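Local coordinates for predicted protein (Acinetobacter sp. RUH2624, PDB 4MEA) that hydrolyses epoxides as a secreted, Cif-type enzyme of the alpha/beta hydrolase fold and probably acts as a virulence factor, at residues Gly68-Met73 / Ala89-Gly94; Ile128-His133 / Tyr141-Asn146; Leu135-Ser140 / Ala154-Ser159; Met268-Gln273 / His305-Glu310; Glu283-Phe288 / Ala293-Ile298. One frame throughout, in Å; residues are numbered along the deposited sequence.

Contact 1: Gly68-Met73 / Ala89-Gly94; sequences GSTWKM and AIDLPG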
# COMPACT_ATOMS: atom_id res chain seq x y z
N GLY A 68 -15.94 -3.02 -0.47
CA GLY A 68 -16.18 -3.88 -1.62
C GLY A 68 -17.56 -4.50 -1.63
O GLY A 68 -17.93 -5.20 -2.58
N SER A 69 -18.33 -4.24 -0.58
CA SER A 69 -19.67 -4.82 -0.43
C SER A 69 -20.73 -3.75 -0.16
O SER A 69 -20.41 -2.57 -0.00
CB SER A 69 -19.69 -5.84 0.70
OG SER A 69 -18.68 -6.83 0.54
N THR A 70 -21.98 -4.18 -0.11
CA THR A 70 -23.09 -3.38 0.41
C THR A 70 -23.96 -4.35 1.19
O THR A 70 -23.56 -5.49 1.42
CB THR A 70 -23.92 -2.71 -0.71
OG1 THR A 70 -24.57 -3.73 -1.49
CG2 THR A 70 -23.05 -1.86 -1.62
N TRP A 71 -25.15 -3.91 1.61
CA TRP A 71 -26.13 -4.80 2.24
C TRP A 71 -26.24 -6.11 1.44
O TRP A 71 -26.44 -7.19 2.01
CB TRP A 71 -27.53 -4.12 2.27
CG TRP A 71 -28.16 -4.19 0.93
CD1 TRP A 71 -28.04 -3.28 -0.08
CD2 TRP A 71 -28.97 -5.26 0.42
NE1 TRP A 71 -28.73 -3.72 -1.19
CE2 TRP A 71 -29.31 -4.93 -0.91
CE3 TRP A 71 -29.43 -6.47 0.95
CZ2 TRP A 71 -30.09 -5.76 -1.71
CZ3 TRP A 71 -30.22 -7.29 0.16
CH2 TRP A 71 -30.53 -6.94 -1.16
N LYS A 72 -26.12 -6.00 0.12
CA LYS A 72 -26.32 -7.12 -0.81
C LYS A 72 -25.53 -8.38 -0.46
O LYS A 72 -25.97 -9.49 -0.77
CB LYS A 72 -25.98 -6.68 -2.24
CG LYS A 72 -26.17 -7.74 -3.34
CD LYS A 72 -27.65 -8.02 -3.59
CE LYS A 72 -27.84 -8.84 -4.86
NZ LYS A 72 -29.29 -9.03 -5.14
N MET A 73 -24.39 -8.23 0.21
CA MET A 73 -23.55 -9.38 0.51
C MET A 73 -24.28 -10.35 1.43
O MET A 73 -23.97 -11.53 1.47
CB MET A 73 -22.20 -8.97 1.12
CG MET A 73 -22.28 -8.39 2.55
SD MET A 73 -20.66 -8.47 3.38
CE MET A 73 -20.57 -10.20 3.85
N ALA A 89 -30.23 -5.58 7.00
CA ALA A 89 -28.89 -5.31 6.50
C ALA A 89 -28.80 -3.85 6.09
O ALA A 89 -29.56 -3.38 5.25
CB ALA A 89 -28.56 -6.23 5.31
N ILE A 90 -27.88 -3.13 6.73
CA ILE A 90 -27.75 -1.69 6.54
C ILE A 90 -26.50 -1.36 5.74
O ILE A 90 -25.43 -1.92 5.99
CB ILE A 90 -27.66 -0.98 7.92
CG1 ILE A 90 -28.87 -1.36 8.79
CG2 ILE A 90 -27.54 0.53 7.74
CD1 ILE A 90 -28.69 -0.97 10.27
N ASP A 91 -26.64 -0.43 4.79
CA ASP A 91 -25.49 0.13 4.09
C ASP A 91 -24.71 1.08 5.01
O ASP A 91 -25.29 2.02 5.55
CB ASP A 91 -25.94 0.91 2.84
CG ASP A 91 -26.33 0.00 1.70
OD1 ASP A 91 -26.00 -1.20 1.76
OD2 ASP A 91 -26.97 0.50 0.73
N LEU A 92 -23.41 0.84 5.18
CA LEU A 92 -22.58 1.71 6.02
C LEU A 92 -22.71 3.16 5.59
O LEU A 92 -22.84 3.46 4.40
CB LEU A 92 -21.11 1.30 5.94
CG LEU A 92 -20.63 0.13 6.79
CD1 LEU A 92 -19.16 -0.21 6.48
CD2 LEU A 92 -20.81 0.45 8.28
N PRO A 93 -22.63 4.08 6.56
CA PRO A 93 -22.65 5.51 6.22
C PRO A 93 -21.71 5.80 5.04
O PRO A 93 -20.54 5.41 5.05
CB PRO A 93 -22.14 6.17 7.50
CG PRO A 93 -22.58 5.23 8.60
CD PRO A 93 -22.42 3.84 8.00
N GLY A 94 -22.24 6.48 4.02
CA GLY A 94 -21.46 6.84 2.85
C GLY A 94 -21.43 5.81 1.74
O GLY A 94 -21.22 6.15 0.58
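Trp71 and Asp91 meet through a bond between backbone and side chain: Trp71 N donates to Asp91 OD1 at 2.8 Å, with an N-H...O angle of 163° and the oxygen approached nearly along its C-O axis. The same OD1 also lies 3.3 Å from Trp71 CB and 3.4 Å from Trp71 CD1, so that it sits at the indole edge, in the ring plane, although ring and carboxylate are turned 40° apart. Thr70 CB adds a contact to Asp91 OD1 at 3.6 Å. Beside this polar pair, Trp71 CB packs on Ala89 CB at 3.8 Å. The first torsion of Trp71 (chi1 77°) sets CG between the backbone N and the carbonyl carbon, which carries the indole away from Ala89 while its CD1 edge stays beside the carboxylate. Segment 68-73 lies in the loop after strand 61-64 of the alpha/beta hydrolase sheet, and 89-94 runs off the end of strand 87-90, its parallel neighbour; Asp91-Leu92-Pro93-Gly94 opens a DxPGxGxS-type family motif. One layer out, Lys72 CB lies over the centre of one Trp71 indole face, 4.0 Å above the ring plane. Lys72 N bonds to Thr70 OG1 (3.2 Å), an ST turn that has Trp71 at its middle. Trp71 NE1 bonds to Gln30 O. The second carboxylate oxygen, Asp91 OD2, is taken by His50 ND1 and Gln97 N, which pins the group that grips Trp71 N.

Contact 2: Ile128-His133 / Tyr141-Asn146; sequences IYYVSH and YPLVAN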
# COMPACT_ATOMS: atom_id res chain seq x y z
N ILE A 128 -31.11 -8.24 20.15
CA ILE A 128 -30.87 -8.62 18.76
C ILE A 128 -29.54 -9.33 18.67
O ILE A 128 -28.75 -9.31 19.62
CB ILE A 128 -30.81 -7.39 17.83
CG1 ILE A 128 -29.54 -6.58 18.12
CG2 ILE A 128 -32.08 -6.54 17.96
CD1 ILE A 128 -29.31 -5.40 17.19
N TYR A 129 -29.29 -9.94 17.52
CA TYR A 129 -27.97 -10.48 17.22
C TYR A 129 -27.32 -9.55 16.20
O TYR A 129 -28.03 -8.96 15.37
CB TYR A 129 -28.08 -11.90 16.65
CG TYR A 129 -28.72 -12.89 17.59
CD1 TYR A 129 -28.31 -13.00 18.91
CD2 TYR A 129 -29.74 -13.73 17.16
CE1 TYR A 129 -28.89 -13.92 19.77
CE2 TYR A 129 -30.33 -14.65 18.01
CZ TYR A 129 -29.90 -14.74 19.31
OH TYR A 129 -30.48 -15.66 20.17
N TYR A 130 -26.00 -9.42 16.26
CA TYR A 130 -25.26 -8.46 15.44
C TYR A 130 -24.14 -9.18 14.69
O TYR A 130 -23.31 -9.87 15.29
CB TYR A 130 -24.69 -7.36 16.34
CG TYR A 130 -24.21 -6.11 15.63
CD1 TYR A 130 -25.06 -5.02 15.47
CD2 TYR A 130 -22.90 -6.00 15.17
CE1 TYR A 130 -24.63 -3.85 14.84
CE2 TYR A 130 -22.46 -4.83 14.53
CZ TYR A 130 -23.33 -3.76 14.38
OH TYR A 130 -22.92 -2.59 13.76
N VAL A 131 -24.13 -9.02 13.37
CA VAL A 131 -23.20 -9.75 12.51
C VAL A 131 -22.51 -8.73 11.61
O VAL A 131 -23.17 -7.96 10.91
CB VAL A 131 -23.95 -10.83 11.66
CG1 VAL A 131 -23.00 -11.54 10.70
CG2 VAL A 131 -24.65 -11.84 12.57
N SER A 132 -21.18 -8.73 11.64
CA SER A 132 -20.40 -7.69 10.95
C SER A 132 -19.29 -8.30 10.09
O SER A 132 -18.77 -9.37 10.42
CB SER A 132 -19.81 -6.75 12.01
OG SER A 132 -18.88 -5.85 11.45
N HIS A 133 -18.92 -7.63 9.00
CA HIS A 133 -17.87 -8.11 8.10
C HIS A 133 -16.99 -6.96 7.60
O HIS A 133 -17.49 -5.87 7.31
CB HIS A 133 -18.48 -8.85 6.89
CG HIS A 133 -17.46 -9.40 5.93
ND1 HIS A 133 -17.31 -8.91 4.65
CD2 HIS A 133 -16.58 -10.42 6.05
CE1 HIS A 133 -16.37 -9.59 4.02
NE2 HIS A 133 -15.90 -10.51 4.85
N TYR A 141 -17.35 -1.62 16.70
CA TYR A 141 -16.97 -2.11 18.03
C TYR A 141 -17.57 -1.32 19.21
O TYR A 141 -18.08 -1.93 20.16
CB TYR A 141 -15.47 -2.36 18.24
CG TYR A 141 -15.27 -3.07 19.57
CD1 TYR A 141 -15.61 -4.41 19.72
CD2 TYR A 141 -14.83 -2.37 20.69
CE1 TYR A 141 -15.48 -5.06 20.96
CE2 TYR A 141 -14.70 -3.00 21.93
CZ TYR A 141 -15.02 -4.33 22.06
OH TYR A 141 -14.89 -4.94 23.29
N PRO A 142 -17.51 0.03 19.16
CA PRO A 142 -18.14 0.80 20.24
C PRO A 142 -19.64 0.54 20.33
O PRO A 142 -20.16 0.49 21.44
CB PRO A 142 -17.86 2.25 19.85
CG PRO A 142 -16.57 2.15 19.06
CD PRO A 142 -16.72 0.89 18.27
N LEU A 143 -20.31 0.36 19.20
CA LEU A 143 -21.73 0.01 19.21
C LEU A 143 -21.97 -1.25 20.03
O LEU A 143 -22.81 -1.28 20.94
CB LEU A 143 -22.27 -0.17 17.78
CG LEU A 143 -23.77 -0.45 17.61
CD1 LEU A 143 -24.27 0.06 16.27
CD2 LEU A 143 -24.09 -1.93 17.78
N VAL A 144 -21.23 -2.31 19.71
CA VAL A 144 -21.38 -3.58 20.41
C VAL A 144 -20.96 -3.52 21.88
O VAL A 144 -21.70 -3.97 22.76
CB VAL A 144 -20.59 -4.70 19.69
CG1 VAL A 144 -20.59 -5.98 20.53
CG2 VAL A 144 -21.19 -4.95 18.30
N ALA A 145 -19.78 -2.97 22.14
CA ALA A 145 -19.26 -2.87 23.50
C ALA A 145 -20.14 -2.01 24.42
O ALA A 145 -20.30 -2.33 25.59
CB ALA A 145 -17.83 -2.33 23.49
N ASN A 146 -20.70 -0.92 23.89
CA ASN A 146 -21.51 -0.03 24.71
C ASN A 146 -22.97 -0.46 24.85
O ASN A 146 -23.73 0.14 25.62
CB ASN A 146 -21.45 1.40 24.17
CG ASN A 146 -20.13 2.07 24.46
OD1 ASN A 146 -19.50 1.79 25.48
ND2 ASN A 146 -19.69 2.94 23.56
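Tyr130 is the strand residue that meets helix 136-146, and it does so through two aliphatic neighbours on that helix, Leu143 and Val144. The apolar contacts divide the ring between them. Leu143 takes one side of it: CD2 of Leu143 is 3.6 Å from Tyr130 CE1, while CD1 of Leu143 reaches Tyr130 OH at 3.9 Å. Val144 takes the other ortho-meta pair, with its CG2 at 3.7 Å from Tyr130 CD2 and 4.0 Å from Tyr130 CE2. A CH-pi component accompanies the Val144 contact, since CG2 stands 4.2 Å from the ring centroid and 29° off the ring normal, an off-centre placement. Tyr130 holds CG opposite the backbone N (chi1 -165°), which sends the ring from the strand toward the helix. No hydrogen bond joins the two segments; the polar tip is dealt with one turn earlier in the helix, where Tyr130 OH bonds to Ser140 OG. Within the helix, the regular bonding is interrupted at Pro142 and Leu143, and Leu143 N turns instead to Ser112 OG of helix 108-123. Ile119 of that helix and Ile64 of strand 61-64 also pack on Tyr130. This is the strand-to-helix packing of a beta-alpha-beta crossover, here the unit whose intervening turn, between His133 and Leu135, is placed like the nucleophile elbow of alpha/beta hydrolases.

Contact 3: Leu135-Ser140 / Ala154-Ser159; sequences LGNTAS and AVFMDS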
# COMPACT_ATOMS: atom_id res chain seq x y z
N LEU A 135 -15.07 -3.77 6.92
CA LEU A 135 -15.17 -2.45 7.54
C LEU A 135 -16.32 -2.36 8.56
O LEU A 135 -16.33 -1.47 9.42
CB LEU A 135 -15.34 -1.34 6.49
CG LEU A 135 -14.09 -0.76 5.82
CD1 LEU A 135 -14.52 0.41 4.91
CD2 LEU A 135 -13.05 -0.31 6.84
N GLY A 136 -17.28 -3.26 8.48
CA GLY A 136 -18.29 -3.35 9.51
C GLY A 136 -17.62 -3.50 10.87
O GLY A 136 -18.10 -2.99 11.88
N ASN A 137 -16.49 -4.21 10.88
CA ASN A 137 -15.73 -4.46 12.11
C ASN A 137 -15.07 -3.20 12.63
O ASN A 137 -14.80 -3.06 13.83
CB ASN A 137 -14.67 -5.54 11.88
CG ASN A 137 -15.26 -6.88 11.55
OD1 ASN A 137 -16.48 -7.05 11.53
ND2 ASN A 137 -14.39 -7.86 11.29
N THR A 138 -14.79 -2.28 11.71
CA THR A 138 -14.25 -0.97 12.04
C THR A 138 -15.34 -0.04 12.55
O THR A 138 -15.14 0.74 13.49
CB THR A 138 -13.58 -0.34 10.81
OG1 THR A 138 -12.31 -0.97 10.59
CG2 THR A 138 -13.38 1.16 11.02
N ALA A 139 -16.51 -0.13 11.92
CA ALA A 139 -17.63 0.76 12.24
C ALA A 139 -18.31 0.45 13.57
O ALA A 139 -18.96 1.32 14.16
CB ALA A 139 -18.66 0.70 11.11
N SER A 140 -18.15 -0.78 14.06
CA SER A 140 -19.11 -1.33 15.01
C SER A 140 -18.64 -1.63 16.42
O SER A 140 -19.48 -1.90 17.28
CB SER A 140 -19.72 -2.63 14.44
OG SER A 140 -20.34 -2.40 13.18
N ALA A 154 -22.69 -11.38 19.32
CA ALA A 154 -22.05 -10.62 18.24
C ALA A 154 -21.05 -11.47 17.46
O ALA A 154 -20.30 -12.25 18.05
CB ALA A 154 -21.35 -9.39 18.80
N VAL A 155 -21.05 -11.30 16.14
CA VAL A 155 -20.12 -12.00 15.27
C VAL A 155 -19.36 -10.97 14.44
O VAL A 155 -19.97 -10.09 13.84
CB VAL A 155 -20.87 -12.93 14.28
CG1 VAL A 155 -19.87 -13.69 13.41
CG2 VAL A 155 -21.80 -13.87 15.03
N PHE A 156 -18.03 -11.08 14.43
CA PHE A 156 -17.18 -10.28 13.56
C PHE A 156 -16.54 -11.21 12.53
O PHE A 156 -16.12 -12.32 12.87
CB PHE A 156 -16.10 -9.55 14.37
CG PHE A 156 -16.65 -8.60 15.40
CD1 PHE A 156 -16.88 -7.27 15.08
CD2 PHE A 156 -16.95 -9.04 16.69
CE1 PHE A 156 -17.39 -6.38 16.03
CE2 PHE A 156 -17.46 -8.16 17.64
CZ PHE A 156 -17.68 -6.83 17.30
N MET A 157 -16.48 -10.77 11.28
CA MET A 157 -16.08 -11.67 10.20
C MET A 157 -14.82 -11.24 9.44
O MET A 157 -14.72 -10.12 8.93
CB MET A 157 -17.25 -11.93 9.24
CG MET A 157 -18.39 -12.72 9.88
SD MET A 157 -19.88 -12.90 8.88
CE MET A 157 -19.26 -13.88 7.50
N ASP A 158 -13.86 -12.16 9.41
CA ASP A 158 -12.57 -12.05 8.69
C ASP A 158 -11.65 -10.89 9.08
O ASP A 158 -10.54 -11.13 9.54
CB ASP A 158 -12.75 -12.13 7.16
CG ASP A 158 -11.56 -12.81 6.47
OD1 ASP A 158 -11.09 -13.84 7.01
OD2 ASP A 158 -11.08 -12.32 5.44
N SER A 159 -12.09 -9.64 8.88
CA SER A 159 -11.21 -8.48 9.09
C SER A 159 -10.92 -8.19 10.56
O SER A 159 -11.73 -8.48 11.44
CB SER A 159 -11.79 -7.22 8.44
OG SER A 159 -11.88 -7.36 7.04
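Asn137 and Phe156 lie alongside each other, pointing opposite ways, with the amide turned 76° from the phenyl plane. The carbonyl end meets the ring at its edge, with Asn137 OD1 3.6 Å from Phe156 CD1. The other end is the working one: Asn137 ND2 donates to Ser159 O at 2.7 Å, with an N-H...O angle of 144°. That acceptor lies in the amide plane, whereas the nitrogen stands above the plane of the Ser159 carbonyl. A weak second bond runs from Asn137 ND2 to Met157 O at 3.3 Å. With CG anti to the carbonyl carbon (chi1 -65°), the amide is directed at the strand end, where ND2 reaches both carbonyls of the classic gamma turn centred on Asp158, closed by Ser159 N to Met157 O (2.7 Å). Ser132 OG occupies Asn137 OD1, fixing which way round the amide lies. The start of helix 136-146 is thus tied to the end of strand 151-157, which runs between strands 128-133 and 267-272, with helix 307-323 packing on Val155 and Met157.

Contact 4: Met268-Gln273 / His305-Glu310; sequences MALTGQ and HWMVEE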
# COMPACT_ATOMS: atom_id res chain seq x y z
N MET A 268 -18.20 -14.33 18.42
CA MET A 268 -17.55 -15.23 17.48
C MET A 268 -16.65 -14.46 16.53
O MET A 268 -17.03 -13.38 16.05
CB MET A 268 -18.58 -16.03 16.68
CG MET A 268 -17.96 -16.93 15.60
SD MET A 268 -19.06 -18.22 14.99
CE MET A 268 -20.35 -17.26 14.19
N ALA A 269 -15.46 -15.01 16.28
CA ALA A 269 -14.64 -14.63 15.13
C ALA A 269 -14.87 -15.69 14.07
O ALA A 269 -14.63 -16.88 14.29
CB ALA A 269 -13.17 -14.56 15.51
N LEU A 270 -15.36 -15.26 12.91
CA LEU A 270 -15.65 -16.17 11.81
C LEU A 270 -14.88 -15.67 10.59
O LEU A 270 -15.13 -14.57 10.10
CB LEU A 270 -17.16 -16.22 11.56
CG LEU A 270 -17.72 -16.91 10.32
CD1 LEU A 270 -17.35 -18.39 10.28
CD2 LEU A 270 -19.24 -16.72 10.27
N THR A 271 -13.93 -16.47 10.12
CA THR A 271 -13.00 -16.00 9.11
C THR A 271 -12.81 -17.02 8.00
O THR A 271 -13.28 -18.16 8.10
CB THR A 271 -11.63 -15.72 9.73
OG1 THR A 271 -10.96 -16.96 9.97
CG2 THR A 271 -11.76 -14.95 11.03
N GLY A 272 -12.12 -16.61 6.95
CA GLY A 272 -11.81 -17.51 5.85
C GLY A 272 -10.33 -17.83 5.82
O GLY A 272 -9.50 -16.93 5.86
N GLN A 273 -10.01 -19.11 5.75
CA GLN A 273 -8.63 -19.57 5.67
C GLN A 273 -7.83 -18.86 4.58
O GLN A 273 -6.64 -18.59 4.76
CB GLN A 273 -8.60 -21.08 5.43
CG GLN A 273 -7.21 -21.67 5.24
CD GLN A 273 -7.27 -23.10 4.74
OE1 GLN A 273 -8.01 -23.42 3.79
NE2 GLN A 273 -6.51 -23.99 5.38
N HIS A 305 -11.90 -14.02 1.55
CA HIS A 305 -12.48 -12.89 2.29
C HIS A 305 -13.99 -12.68 2.08
O HIS A 305 -14.70 -12.28 3.00
CB HIS A 305 -11.72 -11.62 1.90
CG HIS A 305 -12.12 -10.41 2.68
ND1 HIS A 305 -11.93 -10.31 4.04
CD2 HIS A 305 -12.69 -9.25 2.29
CE1 HIS A 305 -12.37 -9.13 4.46
NE2 HIS A 305 -12.84 -8.47 3.41
N TRP A 306 -14.47 -12.94 0.87
CA TRP A 306 -15.86 -12.66 0.53
C TRP A 306 -16.70 -13.88 0.92
O TRP A 306 -17.15 -14.64 0.06
CB TRP A 306 -15.98 -12.32 -0.96
CG TRP A 306 -14.86 -11.41 -1.40
CD1 TRP A 306 -13.79 -11.74 -2.18
CD2 TRP A 306 -14.69 -10.03 -1.03
NE1 TRP A 306 -12.97 -10.64 -2.34
CE2 TRP A 306 -13.50 -9.58 -1.65
CE3 TRP A 306 -15.43 -9.13 -0.25
CZ2 TRP A 306 -13.03 -8.28 -1.51
CZ3 TRP A 306 -14.95 -7.82 -0.11
CH2 TRP A 306 -13.76 -7.41 -0.73
N MET A 307 -16.91 -14.03 2.22
CA MET A 307 -17.26 -15.32 2.80
C MET A 307 -18.63 -15.85 2.41
O MET A 307 -18.80 -17.06 2.25
CB MET A 307 -17.11 -15.28 4.32
CG MET A 307 -15.69 -14.95 4.79
SD MET A 307 -15.60 -14.85 6.58
CE MET A 307 -15.99 -16.53 7.05
N VAL A 308 -19.61 -14.96 2.27
CA VAL A 308 -20.94 -15.38 1.84
C VAL A 308 -21.00 -15.70 0.33
O VAL A 308 -21.65 -16.68 -0.07
CB VAL A 308 -22.01 -14.33 2.24
CG1 VAL A 308 -23.39 -14.74 1.73
CG2 VAL A 308 -22.02 -14.15 3.76
N GLU A 309 -20.33 -14.92 -0.50
CA GLU A 309 -20.21 -15.26 -1.92
C GLU A 309 -19.58 -16.65 -2.10
O GLU A 309 -20.08 -17.47 -2.87
CB GLU A 309 -19.37 -14.22 -2.69
CG GLU A 309 -20.00 -12.83 -2.83
CD GLU A 309 -21.04 -12.75 -3.94
OE1 GLU A 309 -21.44 -11.61 -4.29
OE2 GLU A 309 -21.46 -13.81 -4.46
N GLU A 310 -18.50 -16.92 -1.38
CA GLU A 310 -17.70 -18.14 -1.60
C GLU A 310 -18.17 -19.37 -0.81
O GLU A 310 -17.86 -20.51 -1.17
CB GLU A 310 -16.24 -17.86 -1.27
CG GLU A 310 -15.67 -16.61 -1.91
CD GLU A 310 -14.23 -16.41 -1.53
OE1 GLU A 310 -13.46 -17.39 -1.63
OE2 GLU A 310 -13.86 -15.29 -1.11
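Leu270 opens the contact: its CG lies 3.7 Å from Met307 CE, and its carbonyl oxygen is 3.6 Å from Met307 SD, so both the side chain and the backbone of one residue touch the thioether. At Thr271 the touching part is the backbone again. Thr271 O comes within 3.3 Å of Met307 CE, a close methyl-to-carbonyl approach, while its CB points away from 305-310 and OG1 bonds to Asn277 O. The bend at the last torsion of Met307 (chi3 64°) brings the methyl round between that carbonyl and Leu270. Gly272 follows, with its N 3.9 Å from Met307 CE and bonded to Asp158 OD1. In the alpha/beta hydrolase fold this places the end of strand 267-272 beside the loop that carries His305, whose ND1 and NE2 bond to Asp158 OD2 and Asp134 OD1, an arrangement consistent with the family's catalytic triad. CA of His305 is 5.9 Å from CA of Gly272. After it, Trp306 occupies the N-cap position of helix 307-323, and His305 CD2 stands 3.5 Å above one face of its indole, offset toward the rim. Trp306 N donates to Glu310 OE2 at 3.1 Å, meeting it on the anti side and 25° out of the carboxylate plane. The other oxygen, OE1, receives the backbone N-H groups of Gly213, Lys214 and Gly304, a setting that would probably stabilise an ionised Glu310.

Contact 5: Glu283-Phe288 / Ala293-Ile298; sequences EMRARF and AQYTAI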
# COMPACT_ATOMS: atom_id res chain seq x y z
N GLU A 283 -6.78 -12.08 17.65
CA GLU A 283 -6.99 -10.75 18.21
C GLU A 283 -8.10 -10.75 19.25
O GLU A 283 -7.90 -10.28 20.37
CB GLU A 283 -7.33 -9.73 17.11
CG GLU A 283 -7.58 -8.31 17.67
CD GLU A 283 -8.17 -7.35 16.64
OE1 GLU A 283 -8.77 -7.83 15.66
OE2 GLU A 283 -8.06 -6.12 16.83
N MET A 284 -9.27 -11.27 18.87
CA MET A 284 -10.41 -11.30 19.80
C MET A 284 -10.11 -12.14 21.05
O MET A 284 -10.38 -11.71 22.16
CB MET A 284 -11.69 -11.79 19.11
CG MET A 284 -12.29 -10.78 18.13
SD MET A 284 -13.82 -11.39 17.41
CE MET A 284 -14.91 -11.35 18.83
N ARG A 285 -9.55 -13.33 20.87
CA ARG A 285 -9.18 -14.16 22.01
C ARG A 285 -8.25 -13.42 22.97
O ARG A 285 -8.49 -13.40 24.17
CB ARG A 285 -8.55 -15.49 21.55
CG ARG A 285 -8.19 -16.42 22.70
CD ARG A 285 -8.05 -17.85 22.22
NE ARG A 285 -7.17 -17.95 21.06
CZ ARG A 285 -7.55 -18.35 19.85
NH1 ARG A 285 -8.81 -18.71 19.63
NH2 ARG A 285 -6.66 -18.41 18.86
N ALA A 286 -7.21 -12.79 22.43
CA ALA A 286 -6.18 -12.14 23.25
C ALA A 286 -6.65 -10.86 23.94
O ALA A 286 -6.18 -10.54 25.03
CB ALA A 286 -4.92 -11.86 22.43
N ARG A 287 -7.56 -10.13 23.31
CA ARG A 287 -7.80 -8.75 23.74
C ARG A 287 -9.25 -8.31 23.93
O ARG A 287 -9.50 -7.34 24.64
CB ARG A 287 -7.11 -7.79 22.78
CG ARG A 287 -5.65 -8.12 22.57
CD ARG A 287 -4.88 -6.90 22.17
NE ARG A 287 -4.95 -5.86 23.18
CZ ARG A 287 -5.02 -4.57 22.90
NH1 ARG A 287 -5.07 -4.18 21.63
NH2 ARG A 287 -5.07 -3.67 23.87
N PHE A 288 -10.20 -8.99 23.29
CA PHE A 288 -11.58 -8.48 23.24
C PHE A 288 -12.60 -9.24 24.08
O PHE A 288 -13.71 -8.76 24.30
CB PHE A 288 -12.07 -8.40 21.78
CG PHE A 288 -11.53 -7.23 21.01
CD1 PHE A 288 -12.30 -6.09 20.83
CD2 PHE A 288 -10.26 -7.26 20.47
CE1 PHE A 288 -11.81 -5.01 20.12
CE2 PHE A 288 -9.76 -6.18 19.77
CZ PHE A 288 -10.54 -5.05 19.60
N ALA A 293 -14.79 -18.72 27.60
CA ALA A 293 -15.84 -19.72 27.52
C ALA A 293 -17.00 -19.23 26.65
O ALA A 293 -17.79 -20.03 26.15
CB ALA A 293 -16.34 -20.09 28.91
N GLN A 294 -17.09 -17.92 26.47
CA GLN A 294 -18.16 -17.33 25.66
C GLN A 294 -17.74 -17.11 24.20
O GLN A 294 -18.56 -16.72 23.37
CB GLN A 294 -18.58 -15.98 26.24
CG GLN A 294 -19.20 -16.03 27.62
CD GLN A 294 -19.61 -14.65 28.09
OE1 GLN A 294 -18.76 -13.77 28.30
NE2 GLN A 294 -20.92 -14.44 28.23
N TYR A 295 -16.47 -17.37 23.91
CA TYR A 295 -15.88 -17.02 22.61
C TYR A 295 -15.74 -18.22 21.67
O TYR A 295 -15.15 -19.24 22.02
CB TYR A 295 -14.51 -16.38 22.85
CG TYR A 295 -13.72 -16.08 21.59
CD1 TYR A 295 -14.18 -15.16 20.66
CD2 TYR A 295 -12.50 -16.70 21.34
CE1 TYR A 295 -13.46 -14.87 19.51
CE2 TYR A 295 -11.76 -16.41 20.20
CZ TYR A 295 -12.25 -15.49 19.29
OH TYR A 295 -11.54 -15.19 18.14
N THR A 296 -16.29 -18.07 20.46
CA THR A 296 -16.18 -19.08 19.42
C THR A 296 -15.32 -18.56 18.27
O THR A 296 -15.48 -17.43 17.82
CB THR A 296 -17.56 -19.47 18.86
OG1 THR A 296 -18.34 -20.08 19.89
CG2 THR A 296 -17.42 -20.44 17.70
N ALA A 297 -14.40 -19.40 17.80
CA ALA A 297 -13.55 -19.06 16.66
C ALA A 297 -13.70 -20.12 15.59
O ALA A 297 -13.45 -21.30 15.84
CB ALA A 297 -12.11 -18.97 17.10
N ILE A 298 -14.11 -19.71 14.40
CA ILE A 298 -14.24 -20.64 13.29
C ILE A 298 -13.53 -20.09 12.06
O ILE A 298 -13.80 -18.97 11.62
CB ILE A 298 -15.73 -20.91 12.95
CG1 ILE A 298 -16.40 -21.62 14.13
CG2 ILE A 298 -15.85 -21.74 11.66
CD1 ILE A 298 -17.89 -21.84 13.97
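Arg285 and Tyr295 mark where the segments lie closest, their CA atoms 7.3 Å apart, as helix 283-288 runs almost antiparallel to strand 295-298. The short axes make an angle of 157° and approach to 9.6 Å, leaving room for a layer of side chains; a wider pi-type turn spans 284-288. Tyr295 is the main strand side chain in that layer. With chi1 at 175° its ring stands off the strand and reaches the helix, where Met284 and Arg285 border different sides of it. Met284 CB touches Tyr295 OH at 3.5 Å and Tyr295 CE1 at 3.6 Å, and Met284 SD makes a Met-aromatic contact at the ring edge, 5.4 Å from the centroid. On the other side, Arg285 CB is 3.6 Å from Tyr295 CE2, and Arg285 NH1 lies in the ring plane at 3.8 Å from Tyr295 CE2. With guanidinium and ring 62° apart, the two groups are not stacked. Ala297 CB, 4.2 Å from Arg285 NH1, lies near the guanidinium edge. The chemistry is therefore mainly apolar and dispersive: the phenol's hydrogen bond goes to Val281 O one turn back in the helix, anchoring the ring tip, while the arginine contributes its CB and one guanidinium nitrogen at the ring edge, without a hydrogen bond across the segments.

How the contacts relate
All five contacts serve one mixed eight-stranded sheet of the alpha/beta hydrolase fold. Contact 1 closes before the others open. Contacts 2 and 3 alternate along the chain and share helix 136-146, their centres about 8 Å apart in one beta-alpha-beta unit. Contact 5, joining helix 279-288 to strand 295-300, one of the two edge strands in this chain, falls between the two segments of contact 4, and the two contacts use neighbouring strands, 267-272 and 295-300. Its centre is about 25 Å from that of contact 1, without touching it. Contacts 3 and 4 have centres about 11 Å apart and touch where loops beyond strand ends meet at the probable active site; His133 NE2 and His305 O join contacts 2 and 4.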